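Local coordinates for protein AAR187Cp (Eremothecium gossypii, PDB 3ZIL) that probably regulates the establishment of sister-chromatid cohesion by acting on cohesin, the fragment here being its helical Wap1 domain, at residues L152-A156 against T186-L190. Residues are numbered along the deposited sequence; the frame is centred on the assembly and turned at random.
Sequences LYIWA and TACSL
L152 lies opposite A187 and A156 opposite L190 where helix 147-158 passes helix 185-193, the two short axes inclined at 41° and 9.8 Å apart at their closest. Both segments point broadly the same way, with one turn of one helix set against one turn of the other, and the contact is almost wholly between apolar groups. L190 contributes the largest share, touching L152, W155 and A156. Its chi1 of -69° sets CG beside the backbone N, facing helix 147-158, and from there the two methyls part. W155 CG stands anti to the backbone N (chi1 -174°), which carries the indole out so that one face lies under L190 CD2. That methyl sits 3.5 Å above the ring plane, almost straight over the centre of the five-membered ring in a CH-pi contact, and also presses on the backbone at A156, 3.5 Å from its CA. CD1 turns to the L152 side, meeting L152 CD2 at 3.6 Å while reaching W155 CE3 on the six-membered ring. The pair belongs to the all-helical Wap1 domain, an elongated array of packed helices, and lies near the middle of the chain; helices 108-116 and 168-178 also pack on L152 and W155, and L172 touches both leucines. With an alanine in place of W155, L190 CD2 would probably lose the ring face it lies on, and space is likely to open toward L108 and I112. Next to L190, T186 contributes its CG2 methyl rather than its hydroxyl: it rests 3.6 Å from A156 CB and equally near L152 O, an oxygen already accepting the helical bond from A156 N. A156 CB touches both the T186 methyl and L190 CD2, the latter at 3.7 Å. At the other flank, the L152 CD2 methyl lies loosely against A187, 4.2 Å from A187 CB.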
loop_
_atom_site.group_PDB
_atom_site.type_symbol
_atom_site.label_atom_id
_atom_site.label_comp_id
_atom_site.label_asym_id
_atom_site.label_seq_id
_atom_site.Cartn_x
_atom_site.Cartn_y
_atom_site.Cartn_z
ATOM N N LEU A 152 -10.006 6.857 1.875
ATOM C CA LEU A 152 -9.029 5.680 1.874
ATOM C C LEU A 152 -9.703 4.373 2.420
ATOM O O LEU A 152 -9.611 3.288 1.825
ATOM C CB LEU A 152 -7.813 5.994 2.774
ATOM C CG LEU A 152 -6.809 7.028 2.179
ATOM C CD1 LEU A 152 -5.880 7.504 3.285
ATOM C CD2 LEU A 152 -5.951 6.438 1.002
ATOM N N TYR A 153 -10.372 4.539 3.572
ATOM C CA TYR A 153 -11.084 3.430 4.212
ATOM C C TYR A 153 -12.179 2.824 3.321
ATOM O O TYR A 153 -12.235 1.647 3.164
ATOM C CB TYR A 153 -11.706 3.870 5.544
ATOM C CG TYR A 153 -12.366 2.735 6.279
ATOM C CD1 TYR A 153 -11.591 1.816 7.023
ATOM C CD2 TYR A 153 -13.742 2.553 6.205
ATOM C CE1 TYR A 153 -12.179 0.781 7.705
ATOM C CE2 TYR A 153 -14.329 1.503 6.852
ATOM C CZ TYR A 153 -13.549 0.639 7.604
ATOM O OH TYR A 153 -14.196 -0.413 8.222
ATOM N N ILE A 154 -13.059 3.658 2.746
ATOM C CA ILE A 154 -14.072 3.154 1.894
ATOM C C ILE A 154 -13.456 2.387 0.734
ATOM O O ILE A 154 -13.941 1.293 0.371
ATOM C CB ILE A 154 -14.969 4.290 1.316
ATOM C CG1 ILE A 154 -15.664 5.026 2.444
ATOM C CG2 ILE A 154 -15.899 3.689 0.245
ATOM C CD1 ILE A 154 -16.614 4.046 3.201
ATOM N N TRP A 155 -12.460 3.013 0.096
ATOM C CA TRP A 155 -11.827 2.496 -1.091
ATOM C C TRP A 155 -11.205 1.155 -0.820
ATOM O O TRP A 155 -11.397 0.216 -1.599
ATOM C CB TRP A 155 -10.723 3.498 -1.500
ATOM C CG TRP A 155 -10.034 3.176 -2.817
ATOM C CD1 TRP A 155 -10.167 2.017 -3.639
ATOM C CD2 TRP A 155 -9.022 4.001 -3.478
ATOM N NE1 TRP A 155 -9.324 2.082 -4.727
ATOM C CE2 TRP A 155 -8.567 3.237 -4.662
ATOM C CE3 TRP A 155 -8.405 5.230 -3.173
ATOM C CZ2 TRP A 155 -7.657 3.762 -5.535
ATOM C CZ3 TRP A 155 -7.456 5.735 -4.043
ATOM C CH2 TRP A 155 -7.104 5.018 -5.219
ATOM N N ALA A 156 -10.511 1.006 0.309
ATOM C CA ALA A 156 -9.799 -0.244 0.552
ATOM C C ALA A 156 -10.827 -1.249 1.092
ATOM O O ALA A 156 -10.627 -2.449 0.959
ATOM C CB ALA A 156 -8.769 -0.084 1.579
ATOM N N THR A 186 -3.224 1.400 4.917
ATOM C CA THR A 186 -4.248 1.498 3.939
ATOM C C THR A 186 -3.797 2.194 2.670
ATOM O O THR A 186 -4.043 1.642 1.595
ATOM C CB THR A 186 -5.496 2.202 4.485
ATOM O OG1 THR A 186 -5.947 1.493 5.674
ATOM C CG2 THR A 186 -6.588 2.127 3.470
ATOM N N ALA A 187 -3.130 3.366 2.769
ATOM C CA ALA A 187 -2.619 4.022 1.552
ATOM C C ALA A 187 -1.701 3.080 0.784
ATOM O O ALA A 187 -1.851 2.871 -0.445
ATOM C CB ALA A 187 -1.936 5.380 1.885
ATOM N N CYS A 188 -0.792 2.454 1.496
ATOM C CA CYS A 188 0.174 1.566 0.837
ATOM C C CYS A 188 -0.501 0.380 0.165
ATOM O O CYS A 188 -0.091 -0.051 -0.927
ATOM C CB CYS A 188 1.182 1.029 1.850
ATOM S SG CYS A 188 2.356 2.288 2.360
ATOM N N SER A 189 -1.410 -0.253 0.907
ATOM C CA SER A 189 -2.162 -1.359 0.304
ATOM C C SER A 189 -2.917 -0.951 -0.969
ATOM O O SER A 189 -2.825 -1.620 -1.944
ATOM C CB SER A 189 -3.128 -1.984 1.331
ATOM O OG SER A 189 -4.055 -2.752 0.577
ATOM N N LEU A 190 -3.652 0.173 -0.974
ATOM C CA LEU A 190 -4.259 0.625 -2.182
ATOM C C LEU A 190 -3.262 0.959 -3.356
ATOM O O LEU A 190 -3.531 0.689 -4.519
ATOM C CB LEU A 190 -5.019 1.926 -1.826
ATOM C CG LEU A 190 -6.221 1.841 -0.953
ATOM C CD1 LEU A 190 -6.590 3.237 -0.492
ATOM C CD2 LEU A 190 -7.358 1.045 -1.680
#